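Local atomic coordinates of phosphoglycolate phosphatase (Lactobacillus plantarum, PDB entry 2HDO), a protein that probably hydrolyses the phosphate ester of 2-phosphoglycolate, as a putative phosphatase of the haloacid dehalogenase-like (HAD) superfamily. Residues A[7-12]-A[89-94]; A[28-33]-A[55-60]; A[143-148]-A[153-158]; A[178-183]-A[188-193]. All coordinates share one frame; numbering follows the deposited sequence.

Contact 1 of 4, residues A[7-12]-A[89-94]; sequences LMFDID and TSLFEQ. With PO4 (phosphate ion), chain B.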
loop_
_atom_site.group_PDB
_atom_site.type_symbol
_atom_site.label_atom_id
_atom_site.label_comp_id
_atom_site.label_asym_id
_atom_site.label_seq_id
_atom_site.Cartn_x
_atom_site.Cartn_y
_atom_site.Cartn_z
ATOM N N LEU A 7 -10.700 3.170 9.300
ATOM C CA LEU A 7 -9.355 3.444 8.826
ATOM C C LEU A 7 -8.952 2.347 7.877
ATOM O O LEU A 7 -8.981 1.184 8.250
ATOM C CB LEU A 7 -8.355 3.484 9.961
ATOM C CG LEU A 7 -8.554 4.489 11.059
ATOM C CD1 LEU A 7 -7.349 4.378 12.020
ATOM C CD2 LEU A 7 -8.723 5.888 10.569
HETATM N N MSE A 8 -8.642 2.731 6.638
HETATM C CA MSE A 8 -8.097 1.798 5.652
HETATM C C MSE A 8 -6.655 2.107 5.435
HETATM O O MSE A 8 -6.288 3.270 5.403
HETATM C CB MSE A 8 -8.846 1.924 4.329
HETATM C CG MSE A 8 -10.304 1.690 4.471
HETATM SE SE MSE A 8 -10.727 -0.206 4.755
HETATM C CE MSE A 8 -11.815 -0.092 6.456
ATOM N N PHE A 9 -5.839 1.078 5.285
ATOM C CA PHE A 9 -4.412 1.216 5.175
ATOM C C PHE A 9 -3.914 0.571 3.878
ATOM O O PHE A 9 -4.341 -0.506 3.518
ATOM C CB PHE A 9 -3.668 0.488 6.311
ATOM C CG PHE A 9 -3.937 1.039 7.684
ATOM C CD1 PHE A 9 -5.060 0.621 8.372
ATOM C CD2 PHE A 9 -3.085 1.963 8.281
ATOM C CE1 PHE A 9 -5.356 1.125 9.622
ATOM C CE2 PHE A 9 -3.368 2.447 9.559
ATOM C CZ PHE A 9 -4.513 2.044 10.211
ATOM N N ASP A 10 -2.989 1.249 3.220
ATOM C CA ASP A 10 -2.059 0.585 2.259
ATOM C C ASP A 10 -0.998 -0.209 3.017
ATOM O O ASP A 10 -0.793 0.026 4.198
ATOM C CB ASP A 10 -1.357 1.657 1.425
ATOM C CG ASP A 10 -0.925 1.157 0.088
ATOM O OD1 ASP A 10 -1.162 -0.035 -0.240
ATOM O OD2 ASP A 10 -0.317 1.968 -0.632
ATOM N N ILE A 11 -0.302 -1.146 2.363
ATOM C CA ILE A 11 0.697 -1.932 3.047
ATOM C C ILE A 11 2.093 -1.371 2.790
ATOM O O ILE A 11 2.781 -0.920 3.705
ATOM C CB ILE A 11 0.636 -3.419 2.641
ATOM C CG1 ILE A 11 -0.703 -4.004 3.082
ATOM C CG2 ILE A 11 1.767 -4.183 3.313
ATOM C CD1 ILE A 11 -1.061 -5.345 2.456
ATOM N N ASP A 12 2.486 -1.372 1.535
ATOM C CA ASP A 12 3.883 -1.075 1.194
ATOM C C ASP A 12 4.211 0.379 1.403
ATOM O O ASP A 12 3.553 1.241 0.831
ATOM C CB ASP A 12 4.165 -1.474 -0.257
ATOM C CG ASP A 12 4.038 -2.951 -0.489
ATOM O OD1 ASP A 12 4.915 -3.707 0.016
ATOM O OD2 ASP A 12 3.063 -3.361 -1.193
ATOM N N THR A 89 3.005 -2.026 15.435
ATOM C CA THR A 89 2.423 -3.021 16.343
ATOM C C THR A 89 1.715 -2.346 17.550
ATOM O O THR A 89 0.610 -2.760 17.945
ATOM C CB THR A 89 3.497 -4.043 16.847
ATOM O OG1 THR A 89 4.599 -3.333 17.424
ATOM C CG2 THR A 89 4.002 -4.909 15.711
ATOM N N SER A 90 2.348 -1.295 18.090
ATOM C CA SER A 90 1.796 -0.525 19.203
ATOM C C SER A 90 0.550 0.217 18.793
ATOM O O SER A 90 -0.384 0.402 19.564
ATOM C CB SER A 90 2.804 0.498 19.689
ATOM O OG SER A 90 3.996 -0.119 20.109
ATOM N N LEU A 91 0.553 0.699 17.561
ATOM C CA LEU A 91 -0.590 1.416 17.045
ATOM C C LEU A 91 -1.817 0.528 17.066
ATOM O O LEU A 91 -2.875 0.934 17.508
ATOM C CB LEU A 91 -0.325 1.925 15.644
ATOM C CG LEU A 91 -1.523 2.502 14.880
ATOM C CD1 LEU A 91 -1.973 3.794 15.523
ATOM C CD2 LEU A 91 -1.181 2.662 13.406
ATOM N N PHE A 92 -1.686 -0.680 16.542
ATOM C CA PHE A 92 -2.815 -1.580 16.439
ATOM C C PHE A 92 -3.303 -2.114 17.821
ATOM O O PHE A 92 -4.487 -2.418 17.988
ATOM C CB PHE A 92 -2.511 -2.675 15.395
ATOM C CG PHE A 92 -2.634 -2.190 13.984
ATOM C CD1 PHE A 92 -3.877 -1.952 13.463
ATOM C CD2 PHE A 92 -1.533 -1.966 13.190
ATOM C CE1 PHE A 92 -4.047 -1.464 12.196
ATOM C CE2 PHE A 92 -1.679 -1.488 11.880
ATOM C CZ PHE A 92 -2.922 -1.232 11.377
ATOM N N GLU A 93 -2.419 -2.083 18.817
ATOM C CA GLU A 93 -2.823 -2.362 20.211
ATOM C C GLU A 93 -3.674 -1.247 20.801
ATOM O O GLU A 93 -4.461 -1.497 21.721
ATOM C CB GLU A 93 -1.613 -2.543 21.134
ATOM C CG GLU A 93 -0.502 -3.469 20.657
ATOM C CD GLU A 93 -0.827 -4.916 20.802
ATOM O OE1 GLU A 93 -2.018 -5.229 21.011
ATOM O OE2 GLU A 93 0.113 -5.744 20.714
ATOM N N GLN A 94 -3.498 -0.018 20.337
ATOM C CA GLN A 94 -4.122 1.139 20.981
ATOM C C GLN A 94 -5.335 1.695 20.214
ATOM O O GLN A 94 -6.151 2.403 20.794
ATOM C CB GLN A 94 -3.095 2.261 21.137
ATOM C CG GLN A 94 -1.866 1.967 22.013
ATOM C CD GLN A 94 -2.200 1.619 23.437
ATOM O OE1 GLN A 94 -3.112 2.199 24.044
ATOM N NE2 GLN A 94 -1.457 0.665 23.995
HETATM P P PO4 B . 0.459 -1.305 -1.889
HETATM O O1 PO4 B . -0.815 -0.955 -2.705
HETATM O O2 PO4 B . 0.346 -2.102 -0.570
HETATM O O3 PO4 B . 1.171 0.031 -1.563
HETATM O O4 PO4 B . 1.387 -2.129 -2.788
#
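F9 and F92 both hold CG anti to the carbonyl carbon (chi1 -64° and -77°), which sends their rings from strand 6-9 and helix 88-94 toward each other from opposite directions. The CZ corner of F92 does the touching: it lies over one face of the F9 ring, offset toward the rim, with F92 CZ 3.8 Å from F9 CE1. A centroid separation of 5.2 Å and planes inclined at 58° define an oblique aromatic pair. L91 adds its CD2 methyl, 4.4 Å from F9 CE2, at an oblique approach to the ring. Together these contacts seat the helix against a strand in the middle of the parallel sheet of the Rossmann-like HAD fold, where strand 6-9 runs between strands 100-104 and 158-162. F92 also stacks on F121. Were F9 cut back to an alanine, F92 CZ and the L91 methyl would probably face a gap between helix and sheet. Just past the strand, D10 and D12 fit the DxDx(T/V) pattern, whose first aspartate is the nucleophile in HAD phosphatases, consistent with a phosphate bound here. Two backbone donors converge on one phosphate oxygen: I11 N lies 3.2 Å from PO4 O2, and D12 N reaches PO4 O2 at 3.1 Å in an almost straight bond. T105, S106 and K138 hold the same ion.

Contact 2 of 4, residues A[28-33]-A[55-60]; sequences EVLATY and TELGIA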
loop_
_atom_site.group_PDB
_atom_site.type_symbol
_atom_site.label_atom_id
_atom_site.label_comp_id
_atom_site.label_asym_id
_atom_site.label_seq_id
_atom_site.Cartn_x
_atom_site.Cartn_y
_atom_site.Cartn_z
ATOM N N GLU A 28 16.612 -8.168 -9.684
ATOM C CA GLU A 28 16.743 -9.545 -10.123
ATOM C C GLU A 28 15.869 -9.814 -11.367
ATOM O O GLU A 28 16.340 -10.364 -12.342
ATOM C CB GLU A 28 16.426 -10.471 -8.933
ATOM C CG GLU A 28 16.620 -11.935 -9.204
ATOM C CD GLU A 28 16.298 -12.785 -7.980
ATOM O OE1 GLU A 28 16.353 -12.226 -6.839
ATOM O OE2 GLU A 28 15.937 -13.980 -8.147
ATOM N N VAL A 29 14.607 -9.395 -11.333
ATOM C CA VAL A 29 13.738 -9.487 -12.519
ATOM C C VAL A 29 14.297 -8.708 -13.696
ATOM O O VAL A 29 14.346 -9.199 -14.824
ATOM C CB VAL A 29 12.262 -9.086 -12.208
ATOM C CG1 VAL A 29 11.384 -9.237 -13.450
ATOM C CG2 VAL A 29 11.752 -9.934 -11.069
ATOM N N LEU A 30 14.707 -7.470 -13.446
ATOM C CA LEU A 30 15.178 -6.618 -14.525
ATOM C C LEU A 30 16.386 -7.169 -15.241
ATOM O O LEU A 30 16.554 -6.954 -16.432
ATOM C CB LEU A 30 15.450 -5.191 -14.004
ATOM C CG LEU A 30 14.157 -4.411 -13.847
ATOM C CD1 LEU A 30 14.330 -3.328 -12.834
ATOM C CD2 LEU A 30 13.723 -3.820 -15.153
ATOM N N ALA A 31 17.231 -7.912 -14.540
ATOM C CA ALA A 31 18.379 -8.546 -15.172
ATOM C C ALA A 31 17.956 -9.472 -16.331
ATOM O O ALA A 31 18.657 -9.560 -17.328
ATOM C CB ALA A 31 19.172 -9.310 -14.124
ATOM N N THR A 32 16.787 -10.110 -16.232
ATOM C CA THR A 32 16.307 -11.022 -17.302
ATOM C C THR A 32 15.745 -10.270 -18.542
ATOM O O THR A 32 15.382 -10.895 -19.550
ATOM C CB THR A 32 15.227 -11.992 -16.797
ATOM O OG1 THR A 32 14.007 -11.304 -16.550
ATOM C CG2 THR A 32 15.669 -12.701 -15.502
ATOM N N TYR A 33 15.655 -8.950 -18.433
ATOM C CA TYR A 33 15.261 -8.030 -19.513
ATOM C C TYR A 33 16.456 -7.170 -19.900
ATOM O O TYR A 33 16.302 -6.182 -20.601
ATOM C CB TYR A 33 14.080 -7.157 -19.052
ATOM C CG TYR A 33 12.848 -7.980 -18.851
ATOM C CD1 TYR A 33 12.588 -8.592 -17.641
ATOM C CD2 TYR A 33 11.966 -8.210 -19.891
ATOM C CE1 TYR A 33 11.475 -9.405 -17.486
ATOM C CE2 TYR A 33 10.845 -8.997 -19.726
ATOM C CZ TYR A 33 10.604 -9.600 -18.524
ATOM O OH TYR A 33 9.493 -10.397 -18.399
ATOM N N THR A 55 6.283 0.652 -17.405
ATOM C CA THR A 55 6.350 1.594 -18.511
ATOM C C THR A 55 7.580 2.513 -18.321
ATOM O O THR A 55 8.374 2.710 -19.232
ATOM C CB THR A 55 5.040 2.385 -18.692
ATOM O OG1 THR A 55 3.958 1.464 -18.914
ATOM C CG2 THR A 55 5.163 3.349 -19.841
ATOM N N GLU A 56 7.743 3.045 -17.118
ATOM C CA GLU A 56 8.816 3.968 -16.827
ATOM C C GLU A 56 10.164 3.318 -17.071
ATOM O O GLU A 56 11.078 3.984 -17.529
ATOM C CB GLU A 56 8.704 4.459 -15.374
ATOM C CG GLU A 56 9.520 5.682 -15.083
ATOM C CD GLU A 56 10.939 5.337 -14.750
ATOM O OE1 GLU A 56 11.154 4.172 -14.340
ATOM O OE2 GLU A 56 11.837 6.186 -14.951
ATOM N N LEU A 57 10.253 2.021 -16.762
ATOM C CA LEU A 57 11.497 1.270 -16.921
ATOM C C LEU A 57 11.764 0.783 -18.352
ATOM O O LEU A 57 12.810 0.178 -18.617
ATOM C CB LEU A 57 11.462 0.052 -16.000
ATOM C CG LEU A 57 11.583 0.402 -14.519
ATOM C CD1 LEU A 57 11.132 -0.724 -13.570
ATOM C CD2 LEU A 57 13.040 0.839 -14.222
ATOM N N GLY A 58 10.826 1.009 -19.259
ATOM C CA GLY A 58 11.024 0.691 -20.670
ATOM C C GLY A 58 10.859 -0.776 -21.014
ATOM O O GLY A 58 11.345 -1.228 -22.040
ATOM N N ILE A 59 10.141 -1.507 -20.180
ATOM C CA ILE A 59 9.800 -2.888 -20.480
ATOM C C ILE A 59 8.875 -2.960 -21.694
ATOM O O ILE A 59 7.904 -2.192 -21.798
ATOM C CB ILE A 59 9.092 -3.588 -19.280
ATOM C CG1 ILE A 59 9.956 -3.545 -18.018
ATOM C CG2 ILE A 59 8.742 -5.038 -19.618
ATOM C CD1 ILE A 59 11.334 -4.135 -18.206
ATOM N N ALA A 60 9.178 -3.870 -22.623
ATOM C CA ALA A 60 8.296 -4.098 -23.768
ATOM C C ALA A 60 6.863 -4.335 -23.280
ATOM O O ALA A 60 6.639 -5.145 -22.379
ATOM C CB ALA A 60 8.778 -5.290 -24.546
#
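In the turn that presents Y33 to I59, V29 O is gripped twice by T32. The hydroxyl bond is the shorter, T32 OG1 to V29 O at 2.7 Å, lying in the carbonyl plane; the backbone bond from T32 N to V29 O measures 3.0 Å. V29 O also sits at the edge of the Y33 ring, in its plane. Across the gap the contact is wholly apolar. I59 CD1 is the shared tip: it lies 3.9 Å from L30 CD2 and 4.2 Å from Y33 CB, the Y33 and I59 side chains crossing at about a right angle. With CG1 anti to its carbonyl carbon (chi1 -57°) and chi2 at -56°, I59 brings this one methyl against both partners. The other branch of L30 is used separately, L30 CD1 meeting L57 CD1 at 4.2 Å. G58, with positive phi, ends helix 50-56 in a Schellman motif and turns the chain from L57 to I59. The phenolic end of Y33 reaches helix 64-75, where Y33 OH hydrogen-bonds Q70. This packing between the ends of helices 19-31 and 50-56 lies in a helical insertion following the first core strand, consistent with the helical cap domain of phosphoglycolate phosphatase-like HAD enzymes.

Contact 3 of 4, residues A[143-148]-A[153-158]; sequences PLLTAL and VAPQNA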
loop_
_atom_site.group_PDB
_atom_site.type_symbol
_atom_site.label_atom_id
_atom_site.label_comp_id
_atom_site.label_asym_id
_atom_site.label_seq_id
_atom_site.Cartn_x
_atom_site.Cartn_y
_atom_site.Cartn_z
ATOM N N PRO A 143 -11.486 -0.017 -5.667
ATOM C CA PRO A 143 -11.033 -0.873 -4.563
ATOM C C PRO A 143 -11.299 -0.258 -3.159
ATOM O O PRO A 143 -11.681 -0.980 -2.246
ATOM C CB PRO A 143 -9.525 -1.005 -4.821
ATOM C CG PRO A 143 -9.322 -0.608 -6.279
ATOM C CD PRO A 143 -10.378 0.382 -6.565
ATOM N N LEU A 144 -11.085 1.053 -2.994
ATOM C CA LEU A 144 -11.377 1.717 -1.721
ATOM C C LEU A 144 -12.873 1.735 -1.394
ATOM O O LEU A 144 -13.282 1.445 -0.277
ATOM C CB LEU A 144 -10.801 3.135 -1.720
ATOM C CG LEU A 144 -11.010 3.988 -0.492
ATOM C CD1 LEU A 144 -10.654 3.219 0.771
ATOM C CD2 LEU A 144 -10.208 5.275 -0.588
ATOM N N LEU A 145 -13.686 2.035 -2.391
ATOM C CA LEU A 145 -15.104 2.092 -2.176
ATOM C C LEU A 145 -15.638 0.675 -1.891
ATOM O O LEU A 145 -16.564 0.520 -1.124
ATOM C CB LEU A 145 -15.785 2.707 -3.393
ATOM C CG LEU A 145 -15.547 4.201 -3.510
ATOM C CD1 LEU A 145 -16.108 4.726 -4.834
ATOM C CD2 LEU A 145 -16.157 4.957 -2.346
ATOM N N THR A 146 -15.041 -0.354 -2.479
ATOM C CA THR A 146 -15.481 -1.715 -2.218
ATOM C C THR A 146 -15.218 -2.084 -0.769
ATOM O O THR A 146 -16.070 -2.630 -0.087
ATOM C CB THR A 146 -14.818 -2.680 -3.211
ATOM O OG1 THR A 146 -15.234 -2.316 -4.540
ATOM C CG2 THR A 146 -15.219 -4.108 -2.938
ATOM N N ALA A 147 -14.053 -1.710 -0.270
ATOM C CA ALA A 147 -13.689 -1.997 1.113
ATOM C C ALA A 147 -14.664 -1.336 2.051
ATOM O O ALA A 147 -15.182 -1.951 2.984
ATOM C CB ALA A 147 -12.231 -1.519 1.406
ATOM N N LEU A 148 -14.969 -0.071 1.787
ATOM C CA LEU A 148 -15.869 0.641 2.676
ATOM C C LEU A 148 -17.321 0.111 2.650
ATOM O O LEU A 148 -17.967 0.016 3.675
ATOM C CB LEU A 148 -15.855 2.141 2.390
ATOM C CG LEU A 148 -14.538 2.839 2.634
ATOM C CD1 LEU A 148 -14.610 4.249 2.148
ATOM C CD2 LEU A 148 -14.163 2.720 4.131
ATOM N N VAL A 153 -19.416 1.507 5.988
ATOM C CA VAL A 153 -19.007 2.835 6.392
ATOM C C VAL A 153 -18.993 3.710 5.162
ATOM O O VAL A 153 -18.477 3.347 4.125
ATOM C CB VAL A 153 -17.618 2.844 7.102
ATOM C CG1 VAL A 153 -17.170 4.283 7.352
ATOM C CG2 VAL A 153 -17.722 2.057 8.384
ATOM N N ALA A 154 -19.619 4.869 5.282
ATOM C CA ALA A 154 -19.688 5.829 4.199
ATOM C C ALA A 154 -18.330 6.520 3.971
ATOM O O ALA A 154 -17.561 6.730 4.927
ATOM C CB ALA A 154 -20.731 6.850 4.543
ATOM N N PRO A 155 -18.057 6.935 2.722
ATOM C CA PRO A 155 -16.783 7.589 2.381
ATOM C C PRO A 155 -16.451 8.762 3.292
ATOM O O PRO A 155 -15.308 8.919 3.665
ATOM C CB PRO A 155 -16.996 8.041 0.927
ATOM C CG PRO A 155 -18.036 7.132 0.411
ATOM C CD PRO A 155 -18.927 6.796 1.542
ATOM N N GLN A 156 -17.450 9.548 3.667
ATOM C CA GLN A 156 -17.209 10.727 4.523
ATOM C C GLN A 156 -16.698 10.364 5.905
ATOM O O GLN A 156 -16.121 11.220 6.597
ATOM C CB GLN A 156 -18.507 11.578 4.668
ATOM C CG GLN A 156 -19.731 10.894 5.236
ATOM C CD GLN A 156 -20.605 10.300 4.170
ATOM O OE1 GLN A 156 -20.127 10.001 3.073
ATOM N NE2 GLN A 156 -21.879 10.131 4.462
ATOM N N ASN A 157 -16.904 9.108 6.312
ATOM C CA ASN A 157 -16.538 8.671 7.651
ATOM C C ASN A 157 -15.323 7.748 7.708
ATOM O O ASN A 157 -15.093 7.075 8.697
ATOM C CB ASN A 157 -17.726 7.982 8.264
ATOM C CG ASN A 157 -18.901 8.916 8.443
ATOM O OD1 ASN A 157 -18.721 10.052 8.869
ATOM N ND2 ASN A 157 -20.087 8.459 8.096
ATOM N N ALA A 158 -14.539 7.769 6.630
ATOM C CA ALA A 158 -13.392 6.951 6.461
ATOM C C ALA A 158 -12.113 7.783 6.233
ATOM O O ALA A 158 -12.159 8.931 5.716
ATOM C CB ALA A 158 -13.642 6.029 5.334
#
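The backbones of L148 and V153 draw together where helix 142-150 is about to end, and V153 N donates to L148 O over 3.1 Å. The N-H...O angle of 176° shows a nearly straight bond, although the donor is tilted 31° from the carbonyl plane. From V153 the chain passes into a short 3-10 segment at 155-156, and N157 N bonds back to A154 O at 2.8 Å. This turns the chain into strand 158-162 and puts A158 against the helix it has just left. L148 is the side chain that fills the bend. Its CG stands anti to the carbonyl carbon (chi1 -64°), and both branches then reach the methyl of A158: L148 CD2 is 3.6 Å and L148 CD1 3.8 Å from A158 CB. The separation at CD2 indicates close packing of methyl on methyl. This bend belongs to a crossover of the Rossmann-like HAD core: the chain leaves strand 125-129 at one edge of the parallel sheet, passes through helix 142-150 and enters strand 158-162 on the far side of strand 6-9. The CD1 branch has a second neighbour, L148 CD1 lying 4.0 Å from P155 CA. One helical turn earlier, L145 meets the proline ring at about a right angle, with L145 CD2 and P155 CG 4.0 Å apart at the more open margin of the contact. Beyond the two segments, L148 packs on M8 and V176, while V153 leans on A6 and R100. N157 forms backbone hydrogen bonds with Q5 and A6, tying the turn to the entrance of strand 6-9.

Contact 4 of 4, residues A[178-183]-A[188-193]; sequences FGLAVW and NADHQK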
loop_
_atom_site.group_PDB
_atom_site.type_symbol
_atom_site.label_atom_id
_atom_site.label_comp_id
_atom_site.label_asym_id
_atom_site.label_seq_id
_atom_site.Cartn_x
_atom_site.Cartn_y
_atom_site.Cartn_z
ATOM N N PHE A 178 -7.668 11.583 3.098
ATOM C CA PHE A 178 -6.390 10.913 3.074
ATOM C C PHE A 178 -5.510 11.322 4.231
ATOM O O PHE A 178 -5.436 12.506 4.576
ATOM C CB PHE A 178 -5.640 11.205 1.774
ATOM C CG PHE A 178 -4.475 10.310 1.533
ATOM C CD1 PHE A 178 -4.695 9.034 1.049
ATOM C CD2 PHE A 178 -3.182 10.698 1.794
ATOM C CE1 PHE A 178 -3.659 8.191 0.834
ATOM C CE2 PHE A 178 -2.130 9.844 1.552
ATOM C CZ PHE A 178 -2.368 8.588 1.079
ATOM N N GLY A 179 -4.873 10.323 4.839
ATOM C CA GLY A 179 -3.901 10.495 5.908
ATOM C C GLY A 179 -2.529 10.039 5.407
ATOM O O GLY A 179 -2.321 8.859 5.090
ATOM N N LEU A 180 -1.598 10.973 5.356
ATOM C CA LEU A 180 -0.304 10.741 4.816
ATOM C C LEU A 180 0.547 10.100 5.894
ATOM O O LEU A 180 0.727 10.661 6.987
ATOM C CB LEU A 180 0.303 12.071 4.367
ATOM C CG LEU A 180 1.683 11.910 3.727
ATOM C CD1 LEU A 180 1.604 11.249 2.396
ATOM C CD2 LEU A 180 2.367 13.257 3.598
ATOM N N ALA A 181 1.105 8.939 5.561
ATOM C CA ALA A 181 2.141 8.279 6.379
ATOM C C ALA A 181 3.515 8.844 5.998
ATOM O O ALA A 181 4.202 8.315 5.145
ATOM C CB ALA A 181 2.093 6.794 6.169
ATOM N N VAL A 182 3.889 9.925 6.667
ATOM C CA VAL A 182 5.076 10.684 6.318
ATOM C C VAL A 182 6.314 9.817 6.445
ATOM O O VAL A 182 7.291 9.990 5.697
ATOM C CB VAL A 182 5.159 11.946 7.204
ATOM C CG1 VAL A 182 6.505 12.661 7.048
ATOM C CG2 VAL A 182 3.992 12.881 6.868
ATOM N N TRP A 183 6.264 8.858 7.363
ATOM C CA TRP A 183 7.405 7.990 7.621
ATOM C C TRP A 183 7.815 7.080 6.467
ATOM O O TRP A 183 8.923 6.549 6.470
ATOM C CB TRP A 183 7.175 7.139 8.868
ATOM C CG TRP A 183 6.050 6.167 8.761
ATOM C CD1 TRP A 183 6.111 4.904 8.232
ATOM C CD2 TRP A 183 4.707 6.355 9.160
ATOM N NE1 TRP A 183 4.899 4.311 8.264
ATOM C CE2 TRP A 183 3.999 5.176 8.828
ATOM C CE3 TRP A 183 4.011 7.413 9.760
ATOM C CZ2 TRP A 183 2.640 5.017 9.125
ATOM C CZ3 TRP A 183 2.676 7.263 10.008
ATOM C CH2 TRP A 183 2.008 6.077 9.689
ATOM N N ASN A 188 6.988 12.511 -3.696
ATOM C CA ASN A 188 5.836 13.114 -4.392
ATOM C C ASN A 188 4.544 13.209 -3.585
ATOM O O ASN A 188 3.842 14.225 -3.605
ATOM C CB ASN A 188 5.584 12.383 -5.696
ATOM C CG ASN A 188 6.728 12.567 -6.679
ATOM O OD1 ASN A 188 7.259 11.615 -7.223
ATOM N ND2 ASN A 188 7.090 13.790 -6.904
ATOM N N ALA A 189 4.249 12.144 -2.862
ATOM C CA ALA A 189 3.066 12.083 -1.990
ATOM C C ALA A 189 3.040 13.221 -0.969
ATOM O O ALA A 189 1.969 13.732 -0.625
ATOM C CB ALA A 189 3.043 10.785 -1.287
ATOM N N ASP A 190 4.218 13.613 -0.494
ATOM C CA ASP A 190 4.382 14.673 0.486
ATOM C C ASP A 190 3.900 16.066 0.075
ATOM O O ASP A 190 3.575 16.879 0.939
ATOM C CB ASP A 190 5.870 14.740 0.842
ATOM C CG ASP A 190 6.149 15.467 2.169
ATOM O OD1 ASP A 190 5.451 15.182 3.172
ATOM O OD2 ASP A 190 7.114 16.279 2.207
ATOM N N HIS A 191 3.783 16.324 -1.218
ATOM C CA HIS A 191 3.479 17.673 -1.704
ATOM C C HIS A 191 2.015 17.885 -1.927
ATOM O O HIS A 191 1.620 18.992 -2.233
ATOM C CB HIS A 191 4.168 17.910 -3.044
ATOM C CG HIS A 191 5.647 17.922 -2.943
ATOM N ND1 HIS A 191 6.316 18.884 -2.216
ATOM C CD2 HIS A 191 6.599 17.141 -3.503
ATOM C CE1 HIS A 191 7.617 18.675 -2.308
ATOM N NE2 HIS A 191 7.815 17.611 -3.064
ATOM N N GLN A 192 1.207 16.833 -1.854
ATOM C CA GLN A 192 -0.205 16.966 -2.085
ATOM C C GLN A 192 -0.910 17.495 -0.828
ATOM O O GLN A 192 -0.502 17.189 0.297
ATOM C CB GLN A 192 -0.790 15.595 -2.436
ATOM N N LYS A 193 -1.994 18.243 -1.008
ATOM C CA LYS A 193 -2.834 18.662 0.101
ATOM C C LYS A 193 -3.630 17.452 0.570
ATOM O O LYS A 193 -4.271 16.803 -0.237
ATOM C CB LYS A 193 -3.787 19.775 -0.315
ATOM C CG LYS A 193 -4.587 20.394 0.841
#
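L180 crosses to A189 and D190 through its two terminal methyls. Its CB leaves the strand pointing toward segment 188-193, and CG, placed anti to the backbone N (chi1 -178°), carries the fork outward without itself coming close to the other segment. At the fork the branches part. L180 CD1 packs on A189, 3.9 Å from A189 O and 4.0 Å from A189 CB, touching both backbone and side chain. L180 CD2 turns to the next residue, 4.0 Å from D190 CA and 3.7 Å from D190 OD1, a van der Waals approach of a methyl to a carboxylate oxygen. The contact lies near the edge of the parallel sheet of the HAD core: strand 177-181 pairs with the outermost strand 196-198, and the loop joining these two strands folds back over L180. D190 and L180 cross at about a right angle, and the carboxylate is engaged beyond the contact, OD1 forming a salt bridge with R197 of the outer strand. L180 itself also packs on R197 and D163. With only an alanine methyl in place of the L180 fork, the A189 methyl is likely to lose its packing and the D190 side chain to gain room to shift beside R197. The loop has helical backbone angles at 188-191 without the regular helical bonds, though H191 N still reaches N188 O at 3.2 Å. A189 N donates a hydrogen bond to the D186 carboxylate.

How the contacts relate
From the N terminus, strand 6-9 opens contact 1, whose loop closes some eighty residues later at helix 88-94. Contact 2 falls wholly within that loop, joining helix 19-31 to the end of helix 50-56, its centre about 32 Å from that of contact 1. After contact 1 closes, contacts 3 and 4 follow in series as short local loops: the first returns from helix 142-150 toward strand 158-162, the second leads from strand 177-181 toward strand 196-198. None cross. Contacts 1 and 3 touch through M8, whose SE lies 3.9 Å from A147 CB, linking strand 6-9 to helix 142-150. Contact 4 stands apart from both, though it reaches the same sheet as contact 1.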